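Local coordinates for protein trans-4-hydroxy-L-proline dehydratase (Clostridioides difficile 70-100-2010, PDB 6VXC) that dehydrates trans-4-hydroxy-L-proline to (S)-1-pyrroline-5-carboxylate, as a glycyl radical enzyme of anaerobic hydroxyproline breakdown, at residues E53-K56 / K57-S61; L70-K73 / H74-N78; E137-I140 / P141-K145. One frame throughout, in Å; residues are numbered along the deposited sequence.

The three interactions are local contacts, each within or at the end of one helix. Interaction 1 closes helix 46-58, interaction 2 forms the last turns of helix 64-78, and interaction 3 lies where helix 129-143 runs out. They come in that order along the chain, on the same side of its centre. Interaction 1 is in the middle: its centre is about 12 Å from that of interaction 2 and about 14 Å from that of interaction 3. It touches both, through Glu53 with His74 and Tyr55 with Trp143. Interactions 2 and 3 do not meet, with nearest atoms about 7 Å apart. Helix 46-58 thus joins the other two in a peripheral, mainly helical part of the enzyme.

Interaction 1 (E53-K56 / K57-S61); sequences EAYK and KYEGS
Tyr55 and Glu59 lie one helical turn apart, and the carboxylate of Glu59 approaches the tyrosine ring obliquely. OE2 of Glu59 is 3.9 Å from CD2 of Tyr55. The ring and carboxylate planes stand 61° apart, so the two groups are not stacked. Glu59 gets there with CG trans to its own N (chi1 -175°) and an extended chain. Its OE1 is taken by Arg146 in a salt bridge, and OE2 too has a polar partner outside the two segments. The Tyr55 hydroxyl bonds to Arg68, so the polar ends of both side chains are tied to other parts of the chain.

On another side of the turn, Tyr58 packs against its sequence neighbour. CG of Lys57 lies 4.0 Å above the plane of the Tyr58 ring, over its centre. CD2 of Tyr58 also comes within 3.4 Å of the carbonyl O of Ala54.

This is the C-terminal end of helix 46-58. Here Tyr55 sits between helix 64-78, at Leu67 and Ser71, and helix 129-143, at Phe142. Glu59 is the first residue to leave helical backbone angles. Its N still makes a fairly straight bond to Tyr55 O (2.7 Å, 161°). One residue back, Tyr58 N bonds to Ala54 O and adds a weak bond to Tyr55 O. Beyond the helix the chain turns through Gly60, whose phi is positive. Ser61 then returns to Tyr58 O with both N and OG, the hydroxyl at 2.7 Å. The two donors reach that carbonyl from the same face of its plane. A water lies between Tyr55 O and Glu59 O.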
loop_
_atom_site.group_PDB
_atom_site.type_symbol
_atom_site.label_atom_id
_atom_site.label_comp_id
_atom_site.label_asym_id
_atom_site.label_seq_id
_atom_site.Cartn_x
_atom_site.Cartn_y
_atom_site.Cartn_z
ATOM N N GLU A 53 1.684 -25.830 -15.900
ATOM C CA GLU A 53 0.855 -26.891 -16.476
ATOM C C GLU A 53 -0.322 -26.330 -17.265
ATOM O O GLU A 53 -0.682 -26.863 -18.322
ATOM C CB GLU A 53 0.337 -27.818 -15.377
ATOM C CG GLU A 53 1.383 -28.674 -14.706
ATOM C CD GLU A 53 0.778 -29.594 -13.650
ATOM O OE1 GLU A 53 -0.460 -29.607 -13.507
ATOM O OE2 GLU A 53 1.541 -30.299 -12.960
ATOM N N ALA A 54 -0.984 -25.306 -16.732
ATOM C CA ALA A 54 -2.159 -24.768 -17.404
ATOM C C ALA A 54 -1.789 -24.092 -18.719
ATOM O O ALA A 54 -2.492 -24.255 -19.719
ATOM C CB ALA A 54 -2.903 -23.800 -16.485
ATOM N N TYR A 55 -0.703 -23.313 -18.738
ATOM C CA TYR A 55 -0.308 -22.639 -19.975
ATOM C C TYR A 55 0.089 -23.643 -21.050
ATOM O O TYR A 55 -0.310 -23.507 -22.216
ATOM C CB TYR A 55 0.837 -21.667 -19.711
ATOM C CG TYR A 55 0.398 -20.266 -19.352
ATOM C CD1 TYR A 55 -0.515 -20.041 -18.331
ATOM C CD2 TYR A 55 0.889 -19.169 -20.047
ATOM C CE1 TYR A 55 -0.919 -18.748 -18.001
ATOM C CE2 TYR A 55 0.503 -17.884 -19.728
ATOM C CZ TYR A 55 -0.409 -17.676 -18.702
ATOM O OH TYR A 55 -0.791 -16.388 -18.383
ATOM N N LYS A 56 0.882 -24.651 -20.677
ATOM C CA LYS A 56 1.249 -25.690 -21.627
ATOM C C LYS A 56 0.019 -26.384 -22.189
ATOM O O LYS A 56 0.032 -26.844 -23.332
ATOM C CB LYS A 56 2.175 -26.706 -20.956
ATOM C CG LYS A 56 3.591 -26.196 -20.728
ATOM C CD LYS A 56 4.419 -27.205 -19.938
ATOM C CE LYS A 56 5.861 -26.759 -19.809
ATOM N NZ LYS A 56 6.626 -27.710 -18.959
ATOM N N LYS A 57 -1.051 -26.452 -21.411
ATOM C CA LYS A 57 -2.291 -27.045 -21.886
ATOM C C LYS A 57 -3.074 -26.085 -22.785
ATOM O O LYS A 57 -3.587 -26.493 -23.831
ATOM C CB LYS A 57 -3.123 -27.476 -20.678
ATOM C CG LYS A 57 -4.264 -28.427 -20.953
ATOM C CD LYS A 57 -4.641 -29.164 -19.656
ATOM C CE LYS A 57 -6.054 -29.718 -19.697
ATOM N NZ LYS A 57 -6.580 -29.964 -18.325
ATOM N N TYR A 58 -3.170 -24.807 -22.411
ATOM C CA TYR A 58 -4.152 -23.917 -23.019
ATOM C C TYR A 58 -3.587 -22.757 -23.830
ATOM O O TYR A 58 -4.324 -22.196 -24.648
ATOM C CB TYR A 58 -5.087 -23.346 -21.942
ATOM C CG TYR A 58 -6.002 -24.374 -21.323
ATOM C CD1 TYR A 58 -6.964 -25.033 -22.090
ATOM C CD2 TYR A 58 -5.903 -24.692 -19.977
ATOM C CE1 TYR A 58 -7.803 -25.973 -21.527
ATOM C CE2 TYR A 58 -6.732 -25.621 -19.407
ATOM C CZ TYR A 58 -7.680 -26.264 -20.187
ATOM O OH TYR A 58 -8.501 -27.195 -19.614
ATOM N N GLU A 59 -2.341 -22.346 -23.610
ATOM C CA GLU A 59 -1.838 -21.170 -24.308
ATOM C C GLU A 59 -1.908 -21.376 -25.813
ATOM O O GLU A 59 -1.475 -22.409 -26.333
ATOM C CB GLU A 59 -0.404 -20.861 -23.899
ATOM C CG GLU A 59 0.132 -19.582 -24.502
ATOM C CD GLU A 59 1.615 -19.391 -24.237
ATOM O OE1 GLU A 59 2.400 -20.319 -24.528
ATOM O OE2 GLU A 59 1.994 -18.318 -23.723
ATOM N N GLY A 60 -2.450 -20.383 -26.510
ATOM C CA GLY A 60 -2.601 -20.457 -27.945
ATOM C C GLY A 60 -3.920 -21.017 -28.419
ATOM O O GLY A 60 -4.205 -20.951 -29.620
ATOM N N SER A 61 -4.734 -21.563 -27.520
ATOM C CA SER A 61 -6.021 -22.126 -27.879
ATOM C C SER A 61 -7.201 -21.262 -27.454
ATOM O O SER A 61 -8.327 -21.530 -27.889
ATOM C CB SER A 61 -6.168 -23.524 -27.262
ATOM O OG SER A 61 -6.329 -23.443 -25.861
HETATM O O HOH W 1 -0.226 -24.237 -25.180
#

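Interaction 2 (L70-K73 / H74-N78); sequences LSFK and HYIEN
Ile76 lays its CG1 over one face of the Phe72 ring. This is a CH-pi contact: CG1 of Ile76 is 3.7 Å from the centroid of the Phe72 ring and 17° off the ring normal. The carbon sits somewhat toward the rim, nearest CZ, and CD1 of Ile76 carries on past the rim at CZ of Phe72, 3.7 Å from that atom. Phe72 has CG trans to its backbone N (chi1 179°), which swings the ring alongside the carbonyl and forward to the next turn. Tyr75 is a looser neighbour, with its CD2 4.3 Å from CD1 of Phe72.

The second pair is Lys73 with Glu77. OE2 of Glu77 meets the aliphatic end of the lysine, 3.3 Å from CE of Lys73. The charged ends do not close a salt bridge: NZ of Lys73 stays 4.0 Å from OE2 of Glu77. The opposite charges may still attract each other modestly.

Both pairs have the i to i+4 spacing of an alpha helix, here the end of helix 64-78. Backbone bonds set the spacing. Ile76 N donates to Phe72 O at 2.8 Å, and Glu77 N to Lys73 O at the same 2.8 Å. His74 and Tyr75 make equivalent bonds to Leu70 and Ser71.

Further out, three helices pack around it: Phe72, Lys73 and Glu77 lean on Ala230 and Ile233 of helix 214-248, and Thr292 of helix 276-293 touches both Phe72 and Tyr75. Toward helix 46-58, Ser71 packs on Ala54 and Tyr55 while its OG bonds to Leu67 O, and His74 NE2 bonds to Glu53.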
loop_
_atom_site.group_PDB
_atom_site.type_symbol
_atom_site.label_atom_id
_atom_site.label_comp_id
_atom_site.label_asym_id
_atom_site.label_seq_id
_atom_site.Cartn_x
_atom_site.Cartn_y
_atom_site.Cartn_z
ATOM N N LEU A 70 -8.776 -20.054 -16.807
ATOM C CA LEU A 70 -8.532 -21.494 -16.822
ATOM C C LEU A 70 -7.294 -21.854 -16.008
ATOM O O LEU A 70 -7.255 -22.900 -15.356
ATOM C CB LEU A 70 -8.393 -21.995 -18.262
ATOM C CG LEU A 70 -9.662 -22.040 -19.112
ATOM C CD1 LEU A 70 -9.346 -22.363 -20.588
ATOM C CD2 LEU A 70 -10.656 -23.029 -18.524
ATOM N N SER A 71 -6.265 -21.006 -16.041
ATOM C CA SER A 71 -5.076 -21.287 -15.242
ATOM C C SER A 71 -5.373 -21.165 -13.751
ATOM O O SER A 71 -4.917 -21.991 -12.954
ATOM C CB SER A 71 -3.939 -20.344 -15.638
ATOM O OG SER A 71 -3.584 -20.542 -16.992
ATOM N N PHE A 72 -6.119 -20.131 -13.356
ATOM C CA PHE A 72 -6.522 -20.002 -11.961
ATOM C C PHE A 72 -7.346 -21.204 -11.518
ATOM O O PHE A 72 -7.121 -21.767 -10.440
ATOM C CB PHE A 72 -7.314 -18.713 -11.760
ATOM C CG PHE A 72 -7.803 -18.510 -10.338
ATOM C CD1 PHE A 72 -6.902 -18.232 -9.319
ATOM C CD2 PHE A 72 -9.156 -18.561 -10.040
ATOM C CE1 PHE A 72 -7.333 -18.031 -8.010
ATOM C CE2 PHE A 72 -9.601 -18.355 -8.732
ATOM C CZ PHE A 72 -8.685 -18.097 -7.717
ATOM N N LYS A 73 -8.314 -21.607 -12.344
ATOM C CA LYS A 73 -9.145 -22.752 -11.996
ATOM C C LYS A 73 -8.314 -24.017 -11.857
ATOM O O LYS A 73 -8.523 -24.809 -10.932
ATOM C CB LYS A 73 -10.245 -22.953 -13.033
ATOM C CG LYS A 73 -11.217 -24.073 -12.665
ATOM C CD LYS A 73 -12.313 -24.191 -13.694
ATOM C CE LYS A 73 -13.207 -25.386 -13.451
ATOM N NZ LYS A 73 -13.878 -25.752 -14.719
ATOM N N HIS A 74 -7.391 -24.241 -12.782
ATOM C CA HIS A 74 -6.511 -25.392 -12.664
ATOM C C HIS A 74 -5.725 -25.340 -11.366
ATOM O O HIS A 74 -5.570 -26.355 -10.682
ATOM C CB HIS A 74 -5.570 -25.453 -13.863
ATOM C CG HIS A 74 -4.695 -26.661 -13.868
ATOM N ND1 HIS A 74 -5.168 -27.918 -14.175
ATOM C CD2 HIS A 74 -3.385 -26.814 -13.576
ATOM C CE1 HIS A 74 -4.184 -28.791 -14.078
ATOM N NE2 HIS A 74 -3.089 -28.146 -13.718
ATOM N N TYR A 75 -5.213 -24.160 -11.016
ATOM C CA TYR A 75 -4.489 -24.005 -9.764
ATOM C C TYR A 75 -5.391 -24.313 -8.572
ATOM O O TYR A 75 -4.997 -25.038 -7.656
ATOM C CB TYR A 75 -3.893 -22.593 -9.691
ATOM C CG TYR A 75 -3.498 -22.135 -8.308
ATOM C CD1 TYR A 75 -2.392 -22.665 -7.668
ATOM C CD2 TYR A 75 -4.222 -21.148 -7.656
ATOM C CE1 TYR A 75 -2.033 -22.243 -6.411
ATOM C CE2 TYR A 75 -3.863 -20.714 -6.391
ATOM C CZ TYR A 75 -2.770 -21.264 -5.779
ATOM O OH TYR A 75 -2.399 -20.851 -4.529
ATOM N N ILE A 76 -6.611 -23.774 -8.567
ATOM C CA ILE A 76 -7.521 -24.017 -7.446
ATOM C C ILE A 76 -7.884 -25.499 -7.349
ATOM O O ILE A 76 -7.973 -26.061 -6.251
ATOM C CB ILE A 76 -8.773 -23.130 -7.572
ATOM C CG1 ILE A 76 -8.416 -21.653 -7.390
ATOM C CG2 ILE A 76 -9.848 -23.548 -6.557
ATOM C CD1 ILE A 76 -7.860 -21.338 -6.035
ATOM N N GLU A 77 -8.113 -26.152 -8.494
ATOM C CA GLU A 77 -8.493 -27.563 -8.478
ATOM C C GLU A 77 -7.401 -28.452 -7.893
ATOM O O GLU A 77 -7.707 -29.468 -7.264
ATOM C CB GLU A 77 -8.845 -28.025 -9.894
ATOM C CG GLU A 77 -10.253 -27.679 -10.339
ATOM C CD GLU A 77 -10.519 -28.001 -11.816
ATOM O OE1 GLU A 77 -9.550 -28.188 -12.587
ATOM O OE2 GLU A 77 -11.704 -28.055 -12.204
ATOM N N ASN A 78 -6.132 -28.107 -8.087
ATOM C CA ASN A 78 -5.057 -29.042 -7.791
ATOM C C ASN A 78 -4.097 -28.628 -6.694
ATOM O O ASN A 78 -3.272 -29.456 -6.303
ATOM C CB ASN A 78 -4.235 -29.311 -9.052
ATOM C CG ASN A 78 -5.032 -30.025 -10.100
ATOM O OD1 ASN A 78 -5.516 -29.409 -11.049
ATOM N ND2 ASN A 78 -5.187 -31.333 -9.933
#

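Interaction 3 (E137-I140 / P141-K145); sequences EEII and PFWKK
Trp143 sets the CD1 corner of its indole against Ile139, one turn back. CD1 of Trp143 is 3.8 Å from CG2 of Ile139, and Ile139 O lies at the indole edge, near the ring plane. Trp143 CG stands beside its own N (chi1 -70°), trans to the carbonyl carbon. Phe142, its neighbour in sequence, puts CD2 over one face of the indole, toward the rim.

The bond from Trp143 N to Ile139 O, 2.8 Å long and nearly in line with the C=O bond, holds the two residues one turn apart. Ile140 O takes the N of Lys144 at 3.0 Å, and CD of Lys144 passes CG2 of Ile140 at 4.1 Å.

Pro141 has no N-H to give, and helix 129-143 is kinked there. A wider pi-type turn lies just before it, at 137-139. The proline ring turns its CG to the carbonyl O of Glu137 at 3.4 Å. The peptide link itself brings CD of Pro141 close to CB of Ile140.

Phe142 makes a cation-pi contact with Arg146, and Trp143 NE1 bonds to Thr52. The end of helix 129-143 lies against helix 46-58: Ile139 rests on Ala48 and Thr52, Phe142 on Tyr55 and Lys56, and the Trp143 ring meets that of Tyr55. Pro104, in a loop, also touches both Ile139 and Trp143, so this helix end packs against helix 46-58 and that loop.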
loop_
_atom_site.group_PDB
_atom_site.type_symbol
_atom_site.label_atom_id
_atom_site.label_comp_id
_atom_site.label_asym_id
_atom_site.label_seq_id
_atom_site.Cartn_x
_atom_site.Cartn_y
_atom_site.Cartn_z
ATOM N N GLU A 137 14.567 -25.878 -13.304
ATOM C CA GLU A 137 14.344 -26.862 -14.354
ATOM C C GLU A 137 12.984 -26.754 -15.025
ATOM O O GLU A 137 12.873 -27.041 -16.220
ATOM C CB GLU A 137 14.499 -28.273 -13.794
ATOM C CG GLU A 137 15.871 -28.579 -13.254
ATOM C CD GLU A 137 15.964 -29.980 -12.681
ATOM O OE1 GLU A 137 17.091 -30.411 -12.354
ATOM O OE2 GLU A 137 14.915 -30.655 -12.566
ATOM N N GLU A 138 11.947 -26.360 -14.301
ATOM C CA GLU A 138 10.614 -26.284 -14.882
ATOM C C GLU A 138 10.147 -24.861 -15.160
ATOM O O GLU A 138 9.475 -24.629 -16.167
ATOM C CB GLU A 138 9.593 -26.965 -13.968
ATOM C CG GLU A 138 9.929 -28.374 -13.505
ATOM C CD GLU A 138 10.145 -29.354 -14.649
ATOM O OE1 GLU A 138 11.024 -30.236 -14.505
ATOM O OE2 GLU A 138 9.415 -29.274 -15.666
ATOM N N ILE A 139 10.464 -23.905 -14.283
ATOM C CA ILE A 139 9.870 -22.571 -14.340
ATOM C C ILE A 139 10.635 -21.651 -15.284
ATOM O O ILE A 139 10.042 -21.058 -16.188
ATOM C CB ILE A 139 9.781 -21.942 -12.934
ATOM C CG1 ILE A 139 9.006 -22.856 -11.981
ATOM C CG2 ILE A 139 9.099 -20.577 -13.012
ATOM C CD1 ILE A 139 7.662 -23.290 -12.503
ATOM N N ILE A 140 11.938 -21.481 -15.049
ATOM C CA ILE A 140 12.728 -20.563 -15.875
ATOM C C ILE A 140 12.652 -20.912 -17.357
ATOM O O ILE A 140 12.415 -20.006 -18.172
ATOM C CB ILE A 140 14.178 -20.505 -15.362
ATOM C CG1 ILE A 140 14.229 -19.773 -14.024
ATOM C CG2 ILE A 140 15.090 -19.843 -16.378
ATOM C CD1 ILE A 140 15.612 -19.631 -13.491
ATOM N N PRO A 141 12.834 -22.172 -17.775
ATOM C CA PRO A 141 12.786 -22.475 -19.211
ATOM C C PRO A 141 11.474 -22.085 -19.850
ATOM O O PRO A 141 11.464 -21.729 -21.031
ATOM C CB PRO A 141 13.024 -23.989 -19.252
ATOM C CG PRO A 141 13.736 -24.293 -17.991
ATOM C CD PRO A 141 13.146 -23.371 -16.981
ATOM N N PHE A 142 10.363 -22.125 -19.115
ATOM C CA PHE A 142 9.080 -21.765 -19.706
ATOM C C PHE A 142 8.763 -20.276 -19.576
ATOM O O PHE A 142 8.289 -19.665 -20.539
ATOM C CB PHE A 142 7.963 -22.607 -19.079
ATOM C CG PHE A 142 6.621 -22.405 -19.726
ATOM C CD1 PHE A 142 6.254 -23.134 -20.846
ATOM C CD2 PHE A 142 5.731 -21.473 -19.223
ATOM C CE1 PHE A 142 5.031 -22.936 -21.454
ATOM C CE2 PHE A 142 4.496 -21.268 -19.828
ATOM C CZ PHE A 142 4.144 -22.006 -20.946
ATOM N N TRP A 143 9.034 -19.664 -18.422
ATOM C CA TRP A 143 8.523 -18.328 -18.131
ATOM C C TRP A 143 9.516 -17.200 -18.367
ATOM O O TRP A 143 9.090 -16.048 -18.465
ATOM C CB TRP A 143 8.030 -18.243 -16.679
ATOM C CG TRP A 143 6.796 -19.025 -16.472
ATOM C CD1 TRP A 143 6.694 -20.276 -15.929
ATOM C CD2 TRP A 143 5.470 -18.633 -16.828
ATOM N NE1 TRP A 143 5.388 -20.677 -15.920
ATOM C CE2 TRP A 143 4.614 -19.689 -16.464
ATOM C CE3 TRP A 143 4.922 -17.487 -17.410
ATOM C CZ2 TRP A 143 3.244 -19.633 -16.664
ATOM C CZ3 TRP A 143 3.564 -17.436 -17.615
ATOM C CH2 TRP A 143 2.740 -18.502 -17.246
ATOM N N LYS A 144 10.811 -17.481 -18.478
ATOM C CA LYS A 144 11.775 -16.388 -18.643
ATOM C C LYS A 144 11.434 -15.512 -19.847
ATOM O O LYS A 144 11.575 -14.287 -19.787
ATOM C CB LYS A 144 13.188 -16.954 -18.764
ATOM C CG LYS A 144 14.310 -15.936 -18.906
ATOM C CD LYS A 144 15.664 -16.649 -18.816
ATOM C CE LYS A 144 16.838 -15.691 -18.925
ATOM N NZ LYS A 144 16.748 -14.925 -20.201
ATOM N N LYS A 145 11.002 -16.113 -20.957
ATOM C CA LYS A 145 10.646 -15.310 -22.119
ATOM C C LYS A 145 9.213 -14.796 -22.056
ATOM O O LYS A 145 8.848 -13.932 -22.858
ATOM C CB LYS A 145 10.847 -16.113 -23.416
ATOM C CG LYS A 145 9.817 -17.214 -23.636
ATOM C CD LYS A 145 10.079 -17.954 -24.932
ATOM C CE LYS A 145 9.088 -19.080 -25.142
ATOM N NZ LYS A 145 9.455 -19.946 -26.303
#